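PDB 3C18: nucleotidyltransferase-like protein from Exiguobacterium sibiricum, which is of unproven function but probably transfers nucleotidyl groups, as a nucleotidyltransferase-like protein. Local coordinates for residues R162-V165 / L166-G169; V175-E178 / Q179-L182. All blocks are in the same frame, centred on the assembly; numbering follows the deposited sequence. Where two conformers were deposited one is given.

Contact 1 (R162-V165 / L166-G169); sequences RLSV and LEKG
Glu167 turns CG back beside its own backbone N, anti to its carbonyl carbon (chi1 -77°), and then runs extended, which lays CG 3.3 Å from Leu163 O and carries OE1 to 3.6 Å from Ser164 CA. The carboxylate thus lies back along the preceding turn instead of reaching off the helix end. A water lies 2.8 Å from Ser164 O and 3.1 Å from Glu167 OE1 and can bridge the carboxylate to the last turn, while Lys219 forms a salt bridge with OE1 and Ser222 bonds to OE2. Were this glutamate an alanine, Lys219 would probably lose its anionic mate and Ser222 OG its carboxylate partner. Ser164 is tolerable in a buried place because a serine hydroxyl in mid-helix can be satisfied by the carbonyl one turn earlier: its OG bonds back to Leu160 O, with a weak second bond to Asp184 OD2. Leu166 rests CG 3.5 Å from Arg162 O and, with Leu163, offers a greasy surface to helix 116-142. In the backbone, Leu166 N bonds to Arg162 O, and Glu167 N meets Leu163 O at 2.8 Å. The pattern then tightens: Lys168 N reaches Val165 O at 3.0 Å, and Gly169 N bonds to Leu166 O. Gly169 has positive phi (94°), where a side chain would press on the preceding carbonyl; together with the bonds back into the last turn, this makes the Schellman motif that ends helix 146-167.

Contact 2 (V175-E178 / Q179-L182); sequences VVWE and QARL
Gln179 lays its extended side chain back along the first turn of the helix, its CB 3.4 Å from Val176 O and its OE1 4.0 Å from Val176 CG2, the two side chains crossing at about a right angle. With CG anti to its carbonyl carbon (chi1 -70°), the amide reaches toward the loop before the helix, where OE1 accepts from Glu173 N and NE2 donates to His171 O; an amide suits this place because it can do both. Ala180 sets its CB 4.2 Å from Trp177 CE3, a methyl small enough to lie beside the indole obliquely, and Val176 CG1 lies over one face of the same ring, offset toward its rim. Beneath these side chains, Ala180 N bonds to Val176 O at 2.8 Å, whereas the bond from Gln179 N to Val175 O, the N-cap residue, is weak. Arg181 N donates to Glu178 O at 3.2 Å. Farther out, Tyr191 stacks with the indole, and Asp148 of the second subunit accepts a hydrogen bond from Trp177 N, in the first turn. Helix 176-183 therefore sits between helix 146-167, which meets Val176, Trp177 and Gln179, helix 185-195, which meets Trp177 and Arg181, and the partner subunit.

Followed from the N terminus, the chain reaches contact 1 at the end of helix 146-167, turns through a short connection, and enters contact 2 at the start of helix 176-183. Each contact is local, made along one end of a helix, and closes no loop; they come in series, neither nesting nor crossing, with centres about 10 Å apart. The connection brings them side by side: Val165 CG1 packs 3.7 Å from Gln179 NE2, and Arg162 CG lies 3.8 Å from Val176 CG2. The ending of one helix and the beginning of the next are thus joined within the YgxA-like substrate-binding region, contact 1 reaching toward helix 116-142 and contact 2 toward helix 185-195 and the second subunit.

Contact 1 (R162-V165 / L166-G169)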
ATOM      1  N   ARG A 162      -4.156 -13.448  -7.725  1.00 28.00           N
ATOM      2  CA  ARG A 162      -3.339 -13.700  -6.515  1.00 26.62           C
ATOM      3  C   ARG A 162      -4.120 -14.571  -5.528  1.00 26.98           C
ATOM      4  O   ARG A 162      -3.595 -15.534  -4.967  1.00 31.71           O
ATOM      5  CB  ARG A 162      -2.883 -12.381  -5.862  1.00 26.00           C
ATOM      6  CG  ARG A 162      -1.842 -11.615  -6.709  1.00 25.59           C
ATOM      7  CD  ARG A 162      -1.574 -10.209  -6.189  1.00 33.20           C
ATOM      8  NE  ARG A 162      -1.310 -10.222  -4.761  1.00 43.13           N
ATOM      9  CZ  ARG A 162      -0.134 -10.500  -4.217  1.00 47.85           C
ATOM     10  NH1 ARG A 162       0.889 -10.800  -4.985  1.00 50.72           N
ATOM     11  NH2 ARG A 162       0.007 -10.497  -2.900  1.00 51.96           N
ATOM     12  N   LEU A 163      -5.398 -14.270  -5.379  1.00 26.54           N
ATOM     13  CA  LEU A 163      -6.294 -15.050  -4.502  1.00 25.94           C
ATOM     14  C   LEU A 163      -6.419 -16.462  -4.990  1.00 27.69           C
ATOM     15  O   LEU A 163      -6.334 -17.441  -4.219  1.00 29.96           O
ATOM     16  CB  LEU A 163      -7.666 -14.386  -4.412  1.00 26.45           C
ATOM     17  CG  LEU A 163      -8.741 -15.113  -3.623  1.00 26.40           C
ATOM     18  CD1 LEU A 163      -8.342 -15.410  -2.194  1.00 23.99           C
ATOM     19  CD2 LEU A 163      -9.977 -14.266  -3.667  1.00 29.48           C
ATOM     20  N   SER A 164      -6.565 -16.590  -6.294  1.00 26.56           N
ATOM     21  CA  SER A 164      -6.720 -17.905  -6.913  0.50 27.34           C
ATOM     22  C   SER A 164      -5.486 -18.768  -6.694  1.00 26.80           C
ATOM     23  O   SER A 164      -5.578 -19.971  -6.497  1.00 28.71           O
ATOM     24  CB  SER A 164      -7.046 -17.754  -8.393  0.50 27.53           C
ATOM     25  OG  SER A 164      -8.224 -16.979  -8.527  0.50 32.69           O
ATOM     26  N   VAL A 165      -4.333 -18.120  -6.676  1.00 29.03           N
ATOM     27  CA  VAL A 165      -3.059 -18.796  -6.441  1.00 29.43           C
ATOM     28  C   VAL A 165      -2.983 -19.242  -4.972  1.00 31.53           C
ATOM     29  O   VAL A 165      -2.652 -20.388  -4.669  1.00 33.44           O
ATOM     30  CB  VAL A 165      -1.847 -17.926  -6.810  1.00 28.28           C
ATOM     31  CG1 VAL A 165      -0.546 -18.571  -6.355  1.00 27.56           C
ATOM     32  CG2 VAL A 165      -1.836 -17.698  -8.313  1.00 22.82           C
ATOM     33  N   LEU A 166      -3.300 -18.328  -4.065  1.00 28.27           N
ATOM     34  CA  LEU A 166      -3.340 -18.664  -2.631  1.00 27.16           C
ATOM     35  C   LEU A 166      -4.289 -19.836  -2.384  1.00 27.94           C
ATOM     36  O   LEU A 166      -4.019 -20.732  -1.607  1.00 29.17           O
ATOM     37  CB  LEU A 166      -3.809 -17.437  -1.818  1.00 29.39           C
ATOM     38  CG  LEU A 166      -2.772 -16.315  -1.621  1.00 27.83           C
ATOM     39  CD1 LEU A 166      -3.477 -14.982  -1.267  1.00 20.19           C
ATOM     40  CD2 LEU A 166      -1.730 -16.690  -0.553  1.00 29.87           C
ATOM     41  N   GLU A 167      -5.397 -19.855  -3.102  1.00 30.18           N
ATOM     42  CA  GLU A 167      -6.421 -20.874  -2.863  1.00 30.25           C
ATOM     43  C   GLU A 167      -5.853 -22.247  -3.086  1.00 32.08           C
ATOM     44  O   GLU A 167      -6.293 -23.194  -2.491  1.00 30.23           O
ATOM     45  CB  GLU A 167      -7.653 -20.693  -3.757  1.00 32.72           C
ATOM     46  CG  GLU A 167      -8.590 -19.604  -3.322  1.00 32.75           C
ATOM     47  CD  GLU A 167      -9.770 -19.435  -4.254  1.00 38.56           C
ATOM     48  OE1 GLU A 167      -9.567 -19.528  -5.484  1.00 35.93           O
ATOM     49  OE2 GLU A 167     -10.896 -19.150  -3.768  1.00 33.81           O
ATOM     50  N   LYS A 168      -4.866 -22.331  -3.961  1.00 35.13           N
ATOM     51  CA  LYS A 168      -4.313 -23.622  -4.390  1.00 36.48           C
ATOM     52  C   LYS A 168      -3.108 -23.930  -3.536  1.00 36.96           C
ATOM     53  O   LYS A 168      -2.426 -24.912  -3.741  1.00 40.46           O
ATOM     54  CB  LYS A 168      -3.925 -23.596  -5.874  1.00 37.65           C
ATOM     55  CG  LYS A 168      -5.111 -23.541  -6.828  1.00 45.06           C
ATOM     56  CD  LYS A 168      -5.940 -24.811  -6.803  1.00 53.73           C
ATOM     57  CE  LYS A 168      -5.357 -25.921  -7.716  1.00 62.77           C
ATOM     58  NZ  LYS A 168      -5.620 -25.788  -9.214  1.00 58.72           N
ATOM     59  N   GLY A 169      -2.828 -23.038  -2.600  1.00 35.91           N
ATOM     60  CA  GLY A 169      -1.822 -23.268  -1.568  1.00 35.69           C
ATOM     61  C   GLY A 169      -0.436 -22.755  -1.846  1.00 35.82           C
ATOM     62  O   GLY A 169       0.514 -23.099  -1.149  1.00 39.23           O
TER
HETATM   63  O   HOH W   1      -7.842 -21.345  -7.257  1.00 41.39           O

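Contact 2 (V175-E178 / Q179-L182)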
ATOM      1  N   VAL A 175       5.096 -13.151 -11.266  1.00 37.54           N
ATOM      2  CA  VAL A 175       4.513 -13.680 -12.504  1.00 38.37           C
ATOM      3  C   VAL A 175       3.245 -14.429 -12.192  1.00 38.93           C
ATOM      4  O   VAL A 175       3.069 -15.597 -12.542  1.00 41.50           O
ATOM      5  CB  VAL A 175       5.469 -14.586 -13.325  1.00 38.78           C
ATOM      6  CG1 VAL A 175       6.620 -13.750 -13.868  1.00 42.52           C
ATOM      7  CG2 VAL A 175       5.956 -15.810 -12.503  1.00 41.27           C
ATOM      8  N   VAL A 176       2.341 -13.722 -11.560  1.00 38.20           N
ATOM      9  CA  VAL A 176       1.095 -14.320 -11.096  1.00 38.96           C
ATOM     10  C   VAL A 176       0.186 -14.874 -12.200  1.00 39.14           C
ATOM     11  O   VAL A 176      -0.483 -15.895 -12.001  1.00 40.93           O
ATOM     12  CB  VAL A 176       0.303 -13.350 -10.211  1.00 40.15           C
ATOM     13  CG1 VAL A 176      -0.427 -12.319 -11.082  1.00 40.05           C
ATOM     14  CG2 VAL A 176      -0.648 -14.150  -9.310  1.00 39.68           C
ATOM     15  N   TRP A 177       0.149 -14.223 -13.358  1.00 38.31           N
ATOM     16  CA  TRP A 177      -0.720 -14.706 -14.474  1.00 36.14           C
ATOM     17  C   TRP A 177      -0.270 -16.058 -14.996  1.00 38.71           C
ATOM     18  O   TRP A 177      -1.069 -16.881 -15.446  1.00 31.62           O
ATOM     19  CB  TRP A 177      -0.840 -13.695 -15.638  1.00 34.62           C
ATOM     20  CG  TRP A 177      -1.706 -12.552 -15.260  1.00 32.46           C
ATOM     21  CD1 TRP A 177      -1.331 -11.263 -15.081  1.00 34.24           C
ATOM     22  CD2 TRP A 177      -3.085 -12.621 -14.894  1.00 31.99           C
ATOM     23  NE1 TRP A 177      -2.396 -10.511 -14.648  1.00 37.37           N
ATOM     24  CE2 TRP A 177      -3.491 -11.320 -14.532  1.00 31.70           C
ATOM     25  CE3 TRP A 177      -4.016 -13.653 -14.838  1.00 33.43           C
ATOM     26  CZ2 TRP A 177      -4.793 -11.023 -14.132  1.00 30.19           C
ATOM     27  CZ3 TRP A 177      -5.325 -13.352 -14.441  1.00 31.02           C
ATOM     28  CH2 TRP A 177      -5.692 -12.054 -14.090  1.00 31.33           C
ATOM     29  N   GLU A 178       1.032 -16.274 -14.909  1.00 41.69           N
ATOM     30  CA  GLU A 178       1.626 -17.557 -15.313  1.00 46.37           C
ATOM     31  C   GLU A 178       1.134 -18.631 -14.359  1.00 43.14           C
ATOM     32  O   GLU A 178       0.698 -19.697 -14.765  1.00 46.01           O
ATOM     33  CB  GLU A 178       3.156 -17.500 -15.231  1.00 49.12           C
ATOM     34  CG  GLU A 178       3.802 -16.419 -16.101  1.00 58.72           C
ATOM     35  CD  GLU A 178       3.876 -16.810 -17.560  1.00 69.91           C
ATOM     36  OE1 GLU A 178       3.167 -17.766 -17.950  1.00 76.19           O
ATOM     37  OE2 GLU A 178       4.647 -16.165 -18.313  1.00 74.35           O
ATOM     38  N   GLN A 179       1.248 -18.319 -13.078  1.00 42.87           N
ATOM     39  CA  GLN A 179       0.807 -19.210 -12.003  1.00 39.96           C
ATOM     40  C   GLN A 179      -0.661 -19.511 -12.164  1.00 40.40           C
ATOM     41  O   GLN A 179      -1.085 -20.637 -11.970  1.00 41.30           O
ATOM     42  CB  GLN A 179       1.010 -18.580 -10.626  1.00 38.21           C
ATOM     43  CG  GLN A 179       2.437 -18.419 -10.158  1.00 39.56           C
ATOM     44  CD  GLN A 179       2.542 -17.836  -8.747  1.00 44.59           C
ATOM     45  OE1 GLN A 179       2.343 -16.633  -8.537  1.00 39.22           O
ATOM     46  NE2 GLN A 179       2.898 -18.681  -7.772  1.00 38.42           N
ATOM     47  N   ALA A 180      -1.427 -18.491 -12.540  1.00 39.69           N
ATOM     48  CA  ALA A 180      -2.906 -18.581 -12.582  1.00 38.55           C
ATOM     49  C   ALA A 180      -3.396 -19.325 -13.798  1.00 38.35           C
ATOM     50  O   ALA A 180      -4.523 -19.813 -13.830  1.00 38.25           O
ATOM     51  CB  ALA A 180      -3.546 -17.183 -12.520  1.00 36.63           C
ATOM     52  N   ARG A 181      -2.535 -19.442 -14.795  1.00 41.01           N
ATOM     53  CA  ARG A 181      -2.919 -20.080 -16.071  0.50 40.83           C
ATOM     54  C   ARG A 181      -3.391 -21.502 -15.823  1.00 41.61           C
ATOM     55  O   ARG A 181      -4.260 -22.040 -16.530  1.00 41.76           O
ATOM     56  CB  ARG A 181      -1.747 -20.105 -17.058  0.50 41.39           C
ATOM     57  CG  ARG A 181      -2.088 -20.705 -18.428  0.50 42.27           C
ATOM     58  CD  ARG A 181      -0.841 -20.857 -19.325  0.50 44.91           C
ATOM     59  NE  ARG A 181       0.138 -21.795 -18.767  0.50 44.65           N
ATOM     60  CZ  ARG A 181       0.218 -23.085 -19.085  0.50 41.86           C
ATOM     61  NH1 ARG A 181      -0.617 -23.616 -19.966  0.50 30.73           N
ATOM     62  NH2 ARG A 181       1.142 -23.845 -18.519  0.50 39.41           N
ATOM     63  N   LEU A 182      -2.811 -22.107 -14.810  1.00 42.82           N
ATOM     64  CA  LEU A 182      -3.173 -23.479 -14.449  1.00 45.15           C
ATOM     65  C   LEU A 182      -3.884 -23.540 -13.083  1.00 43.60           C
ATOM     66  O   LEU A 182      -4.779 -24.336 -12.889  1.00 44.48           O
ATOM     67  CB  LEU A 182      -1.943 -24.387 -14.485  1.00 46.28           C
ATOM     68  CG  LEU A 182      -1.477 -24.686 -15.918  1.00 51.34           C
ATOM     69  CD1 LEU A 182      -0.486 -25.851 -15.928  1.00 45.41           C
ATOM     70  CD2 LEU A 182      -2.687 -24.979 -16.848  1.00 53.32           C
TER